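Local coordinates for uncharacterized protein (Parabacteroides merdae, PDB 4R7F) that is of unknown function but has three immunoglobulin-like beta-sandwich domains and a region belonging to the type 9 secretion system plug protein family, at residues I183-D188 with Y374-Y379; S136-V141 with I391-V396; Q161-N166 with L216-G221; V57-A62 with A385-L390. All coordinates share one frame; numbering follows the deposited sequence.

Contact 1 of 4, residues I183-D188 with Y374-Y379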
loop_
_atom_site.group_PDB
_atom_site.type_symbol
_atom_site.label_atom_id
_atom_site.label_comp_id
_atom_site.label_asym_id
_atom_site.label_seq_id
_atom_site.Cartn_x
_atom_site.Cartn_y
_atom_site.Cartn_z
ATOM N N ILE A 183 -0.854 16.459 -18.501
ATOM C CA ILE A 183 -0.751 15.688 -17.262
ATOM C C ILE A 183 -1.699 16.256 -16.208
ATOM O O ILE A 183 -1.710 17.452 -15.965
ATOM C CB ILE A 183 0.669 15.800 -16.668
ATOM C CG1 ILE A 183 1.749 15.677 -17.771
ATOM C CG2 ILE A 183 0.849 14.810 -15.510
ATOM C CD1 ILE A 183 2.360 14.328 -17.940
ATOM N N PHE A 184 -2.453 15.396 -15.546
ATOM C CA PHE A 184 -3.243 15.800 -14.389
ATOM C C PHE A 184 -2.834 14.970 -13.209
ATOM O O PHE A 184 -2.686 13.743 -13.330
ATOM C CB PHE A 184 -4.736 15.606 -14.638
ATOM C CG PHE A 184 -5.305 16.641 -15.552
ATOM C CD1 PHE A 184 -5.049 16.594 -16.890
ATOM C CD2 PHE A 184 -6.008 17.717 -15.046
ATOM C CE1 PHE A 184 -5.534 17.573 -17.743
ATOM C CE2 PHE A 184 -6.507 18.701 -15.895
ATOM C CZ PHE A 184 -6.264 18.623 -17.246
ATOM N N VAL A 185 -2.662 15.649 -12.074
ATOM C CA VAL A 185 -2.332 15.014 -10.811
ATOM C C VAL A 185 -3.394 15.326 -9.758
ATOM O O VAL A 185 -3.715 16.474 -9.496
ATOM C CB VAL A 185 -0.926 15.462 -10.356
ATOM C CG1 VAL A 185 -0.577 14.831 -9.037
ATOM C CG2 VAL A 185 0.101 15.065 -11.412
ATOM N N TYR A 186 -3.942 14.289 -9.143
ATOM C CA TYR A 186 -5.038 14.462 -8.213
ATOM C C TYR A 186 -4.642 13.920 -6.871
ATOM O O TYR A 186 -4.156 12.795 -6.783
ATOM C CB TYR A 186 -6.278 13.707 -8.707
ATOM C CG TYR A 186 -6.794 14.165 -10.049
ATOM C CD1 TYR A 186 -7.677 15.225 -10.148
ATOM C CD2 TYR A 186 -6.433 13.530 -11.213
ATOM C CE1 TYR A 186 -8.181 15.648 -11.372
ATOM C CE2 TYR A 186 -6.918 13.955 -12.447
ATOM C CZ TYR A 186 -7.808 15.023 -12.514
ATOM O OH TYR A 186 -8.291 15.490 -13.728
ATOM N N GLN A 187 -4.873 14.717 -5.831
ATOM C CA GLN A 187 -4.664 14.281 -4.463
ATOM C C GLN A 187 -5.970 13.744 -3.930
ATOM O O GLN A 187 -7.010 14.405 -4.067
ATOM C CB GLN A 187 -4.228 15.456 -3.595
ATOM C CG GLN A 187 -3.873 15.134 -2.162
ATOM C CD GLN A 187 -3.599 16.393 -1.332
ATOM O OE1 GLN A 187 -4.272 17.384 -1.480
ATOM N NE2 GLN A 187 -2.603 16.340 -0.447
ATOM N N ASP A 188 -5.921 12.549 -3.332
ATOM C CA ASP A 188 -7.095 11.917 -2.703
ATOM C C ASP A 188 -8.373 12.061 -3.555
ATOM O O ASP A 188 -9.447 12.382 -3.045
ATOM C CB ASP A 188 -7.312 12.429 -1.262
ATOM C CG ASP A 188 -6.086 12.217 -0.371
ATOM O OD1 ASP A 188 -5.367 11.235 -0.597
ATOM O OD2 ASP A 188 -5.814 13.044 0.532
ATOM N N TYR A 374 -1.953 9.926 -4.659
ATOM C CA TYR A 374 -1.865 10.849 -5.769
ATOM C C TYR A 374 -1.966 10.058 -7.037
ATOM O O TYR A 374 -1.200 9.137 -7.233
ATOM C CB TYR A 374 -0.525 11.574 -5.758
ATOM C CG TYR A 374 -0.353 12.386 -4.528
ATOM C CD1 TYR A 374 0.136 11.825 -3.365
ATOM C CD2 TYR A 374 -0.739 13.702 -4.491
ATOM C CE1 TYR A 374 0.278 12.580 -2.205
ATOM C CE2 TYR A 374 -0.578 14.465 -3.338
ATOM C CZ TYR A 374 -0.092 13.908 -2.194
ATOM O OH TYR A 374 -0.012 14.682 -1.021
ATOM N N SER A 375 -2.906 10.421 -7.887
ATOM C CA SER A 375 -3.063 9.752 -9.170
ATOM C C SER A 375 -2.546 10.683 -10.289
ATOM O O SER A 375 -2.921 11.847 -10.359
ATOM C CB SER A 375 -4.522 9.383 -9.401
ATOM O OG SER A 375 -5.109 8.665 -8.324
ATOM N N ILE A 376 -1.680 10.147 -11.133
ATOM C CA ILE A 376 -1.000 10.854 -12.211
ATOM C C ILE A 376 -1.534 10.281 -13.510
ATOM O O ILE A 376 -1.411 9.088 -13.763
ATOM C CB ILE A 376 0.495 10.624 -12.133
ATOM C CG1 ILE A 376 1.001 11.104 -10.771
ATOM C CG2 ILE A 376 1.235 11.353 -13.258
ATOM C CD1 ILE A 376 2.343 10.530 -10.422
ATOM N N TYR A 377 -2.215 11.129 -14.266
ATOM C CA TYR A 377 -2.845 10.776 -15.526
ATOM C C TYR A 377 -2.063 11.462 -16.625
ATOM O O TYR A 377 -1.891 12.684 -16.590
ATOM C CB TYR A 377 -4.280 11.329 -15.582
ATOM C CG TYR A 377 -5.299 10.636 -14.695
ATOM C CD1 TYR A 377 -5.298 10.803 -13.325
ATOM C CD2 TYR A 377 -6.254 9.829 -15.239
ATOM C CE1 TYR A 377 -6.241 10.163 -12.516
ATOM C CE2 TYR A 377 -7.198 9.207 -14.464
ATOM C CZ TYR A 377 -7.192 9.379 -13.101
ATOM O OH TYR A 377 -8.148 8.737 -12.355
ATOM N N VAL A 378 -1.646 10.682 -17.611
ATOM C CA VAL A 378 -0.856 11.154 -18.703
ATOM C C VAL A 378 -1.664 10.992 -19.992
ATOM O O VAL A 378 -1.891 9.890 -20.419
ATOM C CB VAL A 378 0.443 10.338 -18.808
ATOM C CG1 VAL A 378 1.246 10.790 -20.023
ATOM C CG2 VAL A 378 1.269 10.469 -17.536
ATOM N N TYR A 379 -2.059 12.108 -20.592
ATOM C CA TYR A 379 -2.839 12.161 -21.803
ATOM C C TYR A 379 -1.949 12.588 -22.969
ATOM O O TYR A 379 -0.995 13.351 -22.790
ATOM C CB TYR A 379 -3.961 13.187 -21.657
ATOM C CG TYR A 379 -4.944 12.847 -20.600
ATOM C CD1 TYR A 379 -6.043 12.065 -20.875
ATOM C CD2 TYR A 379 -4.758 13.260 -19.308
ATOM C CE1 TYR A 379 -6.966 11.754 -19.890
ATOM C CE2 TYR A 379 -5.646 12.923 -18.317
ATOM C CZ TYR A 379 -6.757 12.190 -18.606
ATOM O OH TYR A 379 -7.633 11.844 -17.582
HETATM O O HOH W 1 -6.034 10.522 -6.257
HETATM O O HOH W 2 -7.893 14.494 -16.045
#

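Contact 2 of 4, residues S136-V141 with I391-V396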
loop_
_atom_site.group_PDB
_atom_site.type_symbol
_atom_site.label_atom_id
_atom_site.label_comp_id
_atom_site.label_asym_id
_atom_site.label_seq_id
_atom_site.Cartn_x
_atom_site.Cartn_y
_atom_site.Cartn_z
ATOM N N SER A 136 -12.045 6.811 -16.269
ATOM C CA SER A 136 -11.132 6.888 -17.384
ATOM C C SER A 136 -10.736 5.496 -17.870
ATOM O O SER A 136 -10.730 4.521 -17.106
ATOM C CB SER A 136 -9.885 7.661 -16.976
ATOM O OG SER A 136 -10.173 9.012 -16.632
ATOM N N VAL A 137 -10.370 5.442 -19.138
ATOM C CA VAL A 137 -9.946 4.225 -19.781
ATOM C C VAL A 137 -8.553 4.433 -20.331
ATOM O O VAL A 137 -8.342 5.331 -21.176
ATOM C CB VAL A 137 -10.883 3.897 -20.930
ATOM C CG1 VAL A 137 -10.337 2.738 -21.741
ATOM C CG2 VAL A 137 -12.276 3.589 -20.386
ATOM N N VAL A 138 -7.599 3.631 -19.823
ATOM C CA VAL A 138 -6.174 3.773 -20.172
ATOM C C VAL A 138 -5.708 2.685 -21.172
ATOM O O VAL A 138 -6.145 1.543 -21.096
ATOM C CB VAL A 138 -5.272 3.840 -18.904
ATOM C CG1 VAL A 138 -5.427 2.639 -17.976
ATOM C CG2 VAL A 138 -3.813 4.020 -19.274
ATOM N N GLU A 139 -4.901 3.099 -22.149
ATOM C CA GLU A 139 -4.091 2.199 -22.992
ATOM C C GLU A 139 -2.667 2.362 -22.524
ATOM O O GLU A 139 -1.981 3.291 -22.905
ATOM C CB GLU A 139 -4.234 2.506 -24.495
ATOM C CG GLU A 139 -4.092 3.976 -24.873
ATOM C CD GLU A 139 -4.328 4.268 -26.348
ATOM O OE1 GLU A 139 -3.716 3.575 -27.178
ATOM O OE2 GLU A 139 -5.094 5.216 -26.662
ATOM N N PRO A 140 -2.230 1.481 -21.638
ATOM C CA PRO A 140 -1.016 1.749 -20.888
ATOM C C PRO A 140 0.261 1.463 -21.669
ATOM O O PRO A 140 0.912 0.459 -21.469
ATOM C CB PRO A 140 -1.147 0.803 -19.687
ATOM C CG PRO A 140 -1.912 -0.359 -20.247
ATOM C CD PRO A 140 -2.928 0.266 -21.170
ATOM N N VAL A 141 0.663 2.413 -22.481
ATOM C CA VAL A 141 1.849 2.273 -23.304
ATOM C C VAL A 141 3.098 2.962 -22.738
ATOM O O VAL A 141 4.164 2.855 -23.315
ATOM C CB VAL A 141 1.566 2.754 -24.743
ATOM C CG1 VAL A 141 0.554 1.821 -25.397
ATOM C CG2 VAL A 141 1.095 4.216 -24.765
ATOM N N ILE A 391 -2.569 7.503 -22.049
ATOM C CA ILE A 391 -1.525 6.542 -22.352
ATOM C C ILE A 391 -0.793 6.019 -21.120
ATOM O O ILE A 391 0.005 5.089 -21.187
ATOM C CB ILE A 391 -0.512 7.106 -23.379
ATOM C CG1 ILE A 391 0.228 8.345 -22.886
ATOM C CG2 ILE A 391 -1.193 7.370 -24.713
ATOM C CD1 ILE A 391 1.494 8.635 -23.674
ATOM N N GLY A 392 -1.077 6.614 -19.980
ATOM C CA GLY A 392 -0.543 6.137 -18.731
ATOM C C GLY A 392 -1.259 6.722 -17.541
ATOM O O GLY A 392 -1.720 7.885 -17.565
ATOM N N VAL A 393 -1.332 5.929 -16.480
ATOM C CA VAL A 393 -1.930 6.381 -15.259
ATOM C C VAL A 393 -1.347 5.577 -14.138
ATOM O O VAL A 393 -1.048 4.417 -14.314
ATOM C CB VAL A 393 -3.468 6.272 -15.336
ATOM C CG1 VAL A 393 -3.897 4.839 -15.540
ATOM C CG2 VAL A 393 -4.103 6.824 -14.075
ATOM N N THR A 394 -1.142 6.196 -12.985
ATOM C CA THR A 394 -0.651 5.485 -11.815
ATOM C C THR A 394 -1.116 6.210 -10.553
ATOM O O THR A 394 -1.382 7.397 -10.587
ATOM C CB THR A 394 0.879 5.363 -11.811
ATOM O OG1 THR A 394 1.259 4.408 -10.832
ATOM C CG2 THR A 394 1.574 6.673 -11.446
ATOM N N THR A 395 -1.270 5.481 -9.458
ATOM C CA THR A 395 -1.616 6.085 -8.181
ATOM C C THR A 395 -0.495 5.695 -7.198
ATOM O O THR A 395 -0.168 4.538 -7.093
ATOM C CB THR A 395 -3.013 5.631 -7.697
ATOM O OG1 THR A 395 -4.036 6.142 -8.573
ATOM C CG2 THR A 395 -3.266 6.156 -6.325
ATOM N N VAL A 396 0.107 6.669 -6.527
ATOM C CA VAL A 396 1.214 6.438 -5.605
ATOM C C VAL A 396 0.818 6.917 -4.197
ATOM O O VAL A 396 0.115 7.902 -4.052
ATOM C CB VAL A 396 2.505 7.113 -6.141
ATOM C CG1 VAL A 396 2.290 8.589 -6.456
ATOM C CG2 VAL A 396 3.660 6.943 -5.179
#

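Contact 3 of 4, residues Q161-N166 with L216-G221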
loop_
_atom_site.group_PDB
_atom_site.type_symbol
_atom_site.label_atom_id
_atom_site.label_comp_id
_atom_site.label_asym_id
_atom_site.label_seq_id
_atom_site.Cartn_x
_atom_site.Cartn_y
_atom_site.Cartn_z
ATOM N N GLN A 161 3.674 17.901 1.020
ATOM C CA GLN A 161 4.098 16.714 0.328
ATOM C C GLN A 161 4.413 17.098 -1.108
ATOM O O GLN A 161 3.708 17.892 -1.708
ATOM C CB GLN A 161 3.011 15.634 0.389
ATOM C CG GLN A 161 3.172 14.789 1.631
ATOM C CD GLN A 161 1.983 13.938 1.993
ATOM O OE1 GLN A 161 1.094 13.623 1.179
ATOM N NE2 GLN A 161 1.971 13.540 3.232
ATOM N N GLN A 162 5.455 16.517 -1.682
ATOM C CA GLN A 162 5.779 16.784 -3.065
ATOM C C GLN A 162 5.816 15.494 -3.857
ATOM O O GLN A 162 6.439 14.518 -3.452
ATOM C CB GLN A 162 7.125 17.487 -3.134
ATOM C CG GLN A 162 7.695 17.684 -4.534
ATOM C CD GLN A 162 8.706 18.853 -4.592
ATOM O OE1 GLN A 162 9.224 19.298 -3.573
ATOM N NE2 GLN A 162 8.934 19.379 -5.787
ATOM N N VAL A 163 5.155 15.524 -5.004
ATOM C CA VAL A 163 5.145 14.420 -5.964
ATOM C C VAL A 163 6.193 14.616 -7.044
ATOM O O VAL A 163 6.359 15.707 -7.586
ATOM C CB VAL A 163 3.807 14.379 -6.701
ATOM C CG1 VAL A 163 3.788 13.240 -7.697
ATOM C CG2 VAL A 163 2.667 14.246 -5.696
ATOM N N SER A 164 6.866 13.530 -7.373
ATOM C CA SER A 164 7.986 13.545 -8.306
ATOM C C SER A 164 7.677 12.370 -9.205
ATOM O O SER A 164 7.285 11.308 -8.707
ATOM C CB SER A 164 9.325 13.312 -7.576
ATOM O OG SER A 164 9.621 14.267 -6.545
ATOM N N PHE A 165 7.798 12.545 -10.517
ATOM C CA PHE A 165 7.614 11.397 -11.407
ATOM C C PHE A 165 8.342 11.482 -12.729
ATOM O O PHE A 165 8.689 12.560 -13.168
ATOM C CB PHE A 165 6.125 11.071 -11.621
ATOM C CG PHE A 165 5.393 12.039 -12.513
ATOM C CD1 PHE A 165 4.818 13.189 -11.991
ATOM C CD2 PHE A 165 5.251 11.782 -13.858
ATOM C CE1 PHE A 165 4.120 14.069 -12.816
ATOM C CE2 PHE A 165 4.592 12.673 -14.692
ATOM C CZ PHE A 165 4.012 13.805 -14.163
ATOM N N ASN A 166 8.528 10.320 -13.358
ATOM C CA ASN A 166 9.160 10.203 -14.684
ATOM C C ASN A 166 8.285 9.341 -15.516
ATOM O O ASN A 166 7.754 8.356 -15.031
ATOM C CB ASN A 166 10.537 9.543 -14.615
ATOM C CG ASN A 166 11.457 10.252 -13.641
ATOM O OD1 ASN A 166 12.106 11.224 -13.991
ATOM N ND2 ASN A 166 11.473 9.782 -12.393
ATOM N N LEU A 216 3.901 20.771 -8.073
ATOM C CA LEU A 216 3.634 19.429 -7.617
ATOM C C LEU A 216 3.795 19.293 -6.119
ATOM O O LEU A 216 3.853 18.176 -5.597
ATOM C CB LEU A 216 4.478 18.412 -8.370
ATOM C CG LEU A 216 3.963 18.125 -9.768
ATOM C CD1 LEU A 216 4.903 17.190 -10.480
ATOM C CD2 LEU A 216 2.563 17.550 -9.741
ATOM N N ILE A 217 3.803 20.432 -5.433
ATOM C CA ILE A 217 3.846 20.476 -3.992
ATOM C C ILE A 217 2.443 20.770 -3.470
ATOM O O ILE A 217 1.851 21.792 -3.768
ATOM C CB ILE A 217 4.824 21.540 -3.482
ATOM C CG1 ILE A 217 6.232 21.236 -3.987
ATOM C CG2 ILE A 217 4.835 21.529 -1.965
ATOM C CD1 ILE A 217 7.289 22.219 -3.518
ATOM N N PHE A 218 1.921 19.849 -2.685
ATOM C CA PHE A 218 0.554 19.893 -2.202
ATOM C C PHE A 218 0.586 20.108 -0.722
ATOM O O PHE A 218 1.513 19.638 -0.068
ATOM C CB PHE A 218 -0.077 18.544 -2.410
ATOM C CG PHE A 218 -0.437 18.263 -3.811
ATOM C CD1 PHE A 218 0.488 17.708 -4.678
ATOM C CD2 PHE A 218 -1.723 18.471 -4.250
ATOM C CE1 PHE A 218 0.153 17.408 -5.988
ATOM C CE2 PHE A 218 -2.072 18.207 -5.568
ATOM C CZ PHE A 218 -1.124 17.673 -6.439
ATOM N N PRO A 219 -0.443 20.750 -0.163
ATOM C CA PRO A 219 -0.488 20.693 1.321
ATOM C C PRO A 219 -0.782 19.274 1.792
ATOM O O PRO A 219 -1.535 18.540 1.137
ATOM C CB PRO A 219 -1.625 21.642 1.681
ATOM C CG PRO A 219 -2.429 21.758 0.419
ATOM C CD PRO A 219 -1.469 21.635 -0.717
ATOM N N ALA A 220 -0.172 18.886 2.905
ATOM C CA ALA A 220 -0.165 17.493 3.305
ATOM C C ALA A 220 -1.462 17.030 3.919
ATOM O O ALA A 220 -1.780 15.825 3.895
ATOM C CB ALA A 220 1.003 17.203 4.229
ATOM N N GLY A 221 -2.222 17.955 4.494
ATOM C CA GLY A 221 -3.484 17.579 5.148
ATOM C C GLY A 221 -3.269 16.643 6.313
ATOM O O GLY A 221 -2.192 16.645 6.955
#

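Contact 4 of 4, residues V57-A62 with A385-L390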
loop_
_atom_site.group_PDB
_atom_site.type_symbol
_atom_site.label_atom_id
_atom_site.label_comp_id
_atom_site.label_asym_id
_atom_site.label_seq_id
_atom_site.Cartn_x
_atom_site.Cartn_y
_atom_site.Cartn_z
ATOM N N VAL A 57 -23.126 7.803 -23.130
ATOM C CA VAL A 57 -21.688 7.828 -22.983
ATOM C C VAL A 57 -21.147 9.091 -23.654
ATOM O O VAL A 57 -21.410 9.352 -24.840
ATOM C CB VAL A 57 -21.081 6.553 -23.589
ATOM C CG1 VAL A 57 -19.583 6.496 -23.388
ATOM C CG2 VAL A 57 -21.727 5.339 -22.945
ATOM N N VAL A 58 -20.406 9.890 -22.884
ATOM C CA VAL A 58 -19.780 11.103 -23.410
ATOM C C VAL A 58 -18.279 10.936 -23.356
ATOM O O VAL A 58 -17.704 10.667 -22.299
ATOM C CB VAL A 58 -20.161 12.368 -22.630
ATOM C CG1 VAL A 58 -19.407 13.558 -23.180
ATOM C CG2 VAL A 58 -21.664 12.642 -22.701
ATOM N N HIS A 59 -17.637 11.076 -24.508
ATOM C CA HIS A 59 -16.208 11.021 -24.534
ATOM C C HIS A 59 -15.641 12.428 -24.292
ATOM O O HIS A 59 -16.070 13.391 -24.949
ATOM C CB HIS A 59 -15.683 10.464 -25.844
ATOM C CG HIS A 59 -14.206 10.251 -25.820
ATOM N ND1 HIS A 59 -13.308 11.210 -26.236
ATOM C CD2 HIS A 59 -13.464 9.225 -25.341
ATOM C CE1 HIS A 59 -12.080 10.755 -26.074
ATOM N NE2 HIS A 59 -12.147 9.565 -25.504
ATOM N N CYS A 60 -14.651 12.517 -23.380
ATOM C CA CYS A 60 -14.062 13.780 -22.977
ATOM C C CYS A 60 -12.575 13.853 -23.210
ATOM O O CYS A 60 -11.859 12.869 -23.230
ATOM C CB CYS A 60 -14.335 14.048 -21.487
ATOM S SG CYS A 60 -16.085 14.073 -21.049
ATOM N N ASN A 61 -12.101 15.068 -23.342
ATOM C CA ASN A 61 -10.671 15.309 -23.405
ATOM C C ASN A 61 -10.031 15.335 -22.024
ATOM O O ASN A 61 -10.709 15.120 -21.022
ATOM C CB ASN A 61 -10.422 16.553 -24.259
ATOM C CG ASN A 61 -10.498 16.216 -25.753
ATOM O OD1 ASN A 61 -10.259 15.055 -26.161
ATOM N ND2 ASN A 61 -10.863 17.184 -26.559
ATOM N N ALA A 62 -8.721 15.545 -21.971
ATOM C CA ALA A 62 -7.970 15.443 -20.738
ATOM C C ALA A 62 -8.544 16.309 -19.622
ATOM O O ALA A 62 -8.582 15.882 -18.474
ATOM C CB ALA A 62 -6.525 15.804 -20.982
ATOM N N ALA A 385 -4.179 15.048 -34.141
ATOM C CA ALA A 385 -5.026 14.006 -33.510
ATOM C C ALA A 385 -6.318 14.654 -33.072
ATOM O O ALA A 385 -6.334 15.850 -32.770
ATOM C CB ALA A 385 -4.327 13.357 -32.319
ATOM N N ARG A 386 -7.405 13.897 -33.045
ATOM C CA ARG A 386 -8.718 14.507 -32.837
ATOM C C ARG A 386 -9.155 14.512 -31.369
ATOM O O ARG A 386 -10.198 15.088 -31.028
ATOM C CB ARG A 386 -9.757 13.795 -33.706
ATOM C CG ARG A 386 -9.472 13.869 -35.198
ATOM C CD ARG A 386 -10.395 12.980 -36.036
ATOM N NE ARG A 386 -11.796 12.889 -35.576
ATOM C CZ ARG A 386 -12.683 13.882 -35.632
ATOM N NH1 ARG A 386 -12.319 15.076 -36.068
ATOM N NH2 ARG A 386 -13.941 13.700 -35.233
ATOM N N TYR A 387 -8.375 13.856 -30.504
ATOM C CA TYR A 387 -8.774 13.618 -29.107
ATOM C C TYR A 387 -7.578 13.244 -28.234
ATOM O O TYR A 387 -6.510 12.879 -28.736
ATOM C CB TYR A 387 -9.859 12.543 -29.003
ATOM C CG TYR A 387 -9.358 11.138 -29.198
ATOM C CD1 TYR A 387 -9.010 10.670 -30.472
ATOM C CD2 TYR A 387 -9.179 10.285 -28.112
ATOM C CE1 TYR A 387 -8.499 9.383 -30.658
ATOM C CE2 TYR A 387 -8.685 8.987 -28.288
ATOM C CZ TYR A 387 -8.354 8.538 -29.561
ATOM O OH TYR A 387 -7.885 7.255 -29.744
ATOM N N ASP A 388 -7.773 13.381 -26.926
ATOM C CA ASP A 388 -6.760 13.088 -25.937
ATOM C C ASP A 388 -6.841 11.616 -25.537
ATOM O O ASP A 388 -7.812 11.184 -24.895
ATOM C CB ASP A 388 -6.975 13.921 -24.683
ATOM C CG ASP A 388 -6.599 15.384 -24.857
ATOM O OD1 ASP A 388 -5.709 15.702 -25.658
ATOM O OD2 ASP A 388 -7.184 16.230 -24.148
ATOM N N ARG A 389 -5.800 10.869 -25.896
ATOM C CA ARG A 389 -5.607 9.503 -25.407
ATOM C C ARG A 389 -5.003 9.520 -24.037
ATOM O O ARG A 389 -4.194 10.402 -23.713
ATOM C CB ARG A 389 -4.688 8.725 -26.337
ATOM C CG ARG A 389 -5.309 8.474 -27.700
ATOM C CD ARG A 389 -4.253 8.143 -28.735
ATOM N NE ARG A 389 -3.649 6.835 -28.481
ATOM C CZ ARG A 389 -2.586 6.374 -29.137
ATOM N NH1 ARG A 389 -1.986 7.133 -30.034
ATOM N NH2 ARG A 389 -2.094 5.171 -28.889
ATOM N N LEU A 390 -5.395 8.538 -23.242
ATOM C CA LEU A 390 -4.846 8.354 -21.943
ATOM C C LEU A 390 -3.860 7.190 -22.052
ATOM O O LEU A 390 -4.272 6.040 -22.146
ATOM C CB LEU A 390 -5.985 8.068 -20.962
ATOM C CG LEU A 390 -5.609 7.726 -19.526
ATOM C CD1 LEU A 390 -4.753 8.835 -18.968
ATOM C CD2 LEU A 390 -6.811 7.487 -18.618
HETATM O O HOH W 3 -9.280 12.051 -22.801
HETATM O O HOH W 4 -11.484 16.651 -29.181
#

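Contact 1 of 4, residues I183-D188 with Y374-Y379
Q187 and Y374 run side by side off one face of an antiparallel strand pair, the amide of Q187 turned 30° from the Y374 ring. Q187 places CG anti to its own N (chi1 -176°) and continues extended, so that CG lies 3.6 Å from Y374 CE2 and NE2 donates to Y374 OH at 3.1 Å, the hydroxyl tilted out of the amide plane. Q161 OE1 is the stronger partner of that hydroxyl, while Q187 NE2 also reaches P219 O and OE1 takes N193 ND2. Replacing Y374 by a phenylalanine would probably leave Q187 NE2 and Q161 OE1 each without one partner. Farther along this face I183 and V185 lie beside V378 and I376, with V185 CG2 4.1 Å from I376 CG1; I183, V185 and I376 pack on strands 160-168 and 207-219.

The other face is mostly aromatic. Y186 turns its edge to the face of Y377 in an offset T-shaped pair, planes at 88°, with Y186 CD2 3.6 Å from Y377 CE1. The side chains of F184 and Y379 cross at about a right angle, CD1 of F184 4.0 Å from CE2 of Y379. One water bonds Y186 OH (2.6 Å) and Y379 OH and lies above the rim of the F184 ring; another joins Y186 O to S375 OG. Y379 OH also bonds N115 OD1, and S375 OG bonds T395 OG1.

Between the faces, F184 pairs with Y377 and Y186 with S375 through reciprocal N-H to O bonds, the shortest from Y377 N to F184 O at 2.8 Å. The chemistry is thus divided: one face joins a sandwich core with its buried amide and phenol bonded, the other pairs aromatic rings with water-linked hydroxyls.

Contact 2 of 4, residues S136-V141 with I391-V396
The backbone N of V141 is shared by two carbonyl oxygens, I391 O across the contact at 3.0 Å and E139 O of its own segment at 2.8 Å. Both bonds are weak; the second closes an inverse gamma turn centred on P140. The shared N-H probably offsets the close approach of the two acceptors E139 O and I391 O. Two CA-H...O contacts accompany these bonds: I391 CA approaches E139 O at 3.3 Å, and P140 CA approaches I391 O. Beside them V141 CG2 rests on I391 CB at 3.6 Å, the two side chains at about a right angle.

A second apolar contact lies before P140. V138 and V393 each set out toward the opposite segment and cross at a slant, each holding CG1 between its backbone N and carbonyl carbon (chi1 57° and 61°), and the two CG1 atoms touch at 3.6 Å. V393 CG1 also borders V138 CB and CG2, while V138 CG2 lies 3.8 Å from G392 N. The E139 carboxylate turns to S113 OG and to a salt bridge with R389.

The short strand pieces 136-138 and 391-396 run at 115° to each other, with no beta bridge between them, where I391 and G392 form a classic beta bulge opposite V378; beyond the turn the chain enters strand 143-149, whose I144 touches T394.

Contact 3 of 4, residues Q161-N166 with L216-G221
Backbone bonds join Q161 and V163 to the end of strand 207-219. Q161 and F218 form a reciprocal antiparallel pair, F218 N donating to Q161 O at 2.8 Å and Q161 N to F218 O at 3.0 Å, both nearly straight. V163 N then reaches L216 O, also at 3.0 Å.

Two glutamines supply the polar side chains, and each uses its carbon and amide atoms for packing as well. Q162, extended, lays its amide against I217: CD is 3.5 Å from I217 CG1, and OE1 borders CD1 while accepting from D153 N. On the opposite face the Q161 side chain passes A220, with NE2 3.9 Å from its CB. The Q161 amide gives NE2 to the carbonyls of Y368 and T370, and OE1 receives N372 ND2 besides Y374 OH.

Apolar contacts follow the pairing. V163 CB lies 4.4 Å from L216 CB, and V163 CG2 meets F218 CE1 at 4.1 Å. F165, whose CG stands between its N and carbonyl carbon (chi1 74°), crosses L216 at about a right angle and brings CE1 to 4.0 Å from CD1.

Farther along strand 160-168, S164 and N166 touch the second subunit. F165, L216 and F218 give the sheet a hydrophobic face against strand 181-187, while both buried glutamine amides find hydrogen bonds in neighbouring loops and strands, so that polar groups are carried in the interior without loss of partners.

Contact 4 of 4, residues V57-A62 with A385-L390
D388 and the N61-A62 pair exchange two side-chain to backbone hydrogen bonds. D388 OD2 accepts A62 N at 2.8 Å with its anti lone pair, in a nearly straight bond (172°). In return N61 OD1 receives D388 N at 3.1 Å, the donor standing 42° above the amide carbonyl plane. N61 CB rests 3.3 Å from D388 OD2, the amide and carboxylate planes 56° apart. Nearby H59 crosses Y387 at about a right angle, its CE1 3.6 Å from Y387 CD2.

Two waters fill in the next shell. One donates to C60 O and D388 O, each at 2.7 Å; the other accepts from N61 ND2 and donates to R386 O. A leucine in place of N61 is likely to leave D388 N and this second water each without a mate, and residues 386-388 freer to shift.

Farther out, D388 OD1 forms a salt bridge with K182, which would steady the carboxylate and probably favour its charged form. The H59 ring is fixed by S67 OG at ND1 and S113 O at NE2, and N61 O takes N115 ND2. The end of strand 53-60 is thereby joined to the loop before strand 389-397 mainly through main-chain N-H groups met by side-chain oxygens, a polar link needing no strand pairing.

In the fold
From the N terminus the chain first lays down 57-62, then 136-141, 161-166 and 183-188. Contact 3 closes earliest, when 216-221 returns to 161-166; it crosses contact 1, which closes only at 374-379. Contact 4 follows at 385-390 and contact 2 at 391-396. These last two cross each other, and both of their long loops contain contacts 1 and 3. Contacts 1 and 3 belong to the two sheets facing each other in a sandwich, met through Y374 and Q161. Contacts 2 and 4 fasten that sandwich to the N-terminal region, meeting each other through E139 and R389 and sharing strand 389-397, the sheet neighbour of strand 373-380 in contact 1.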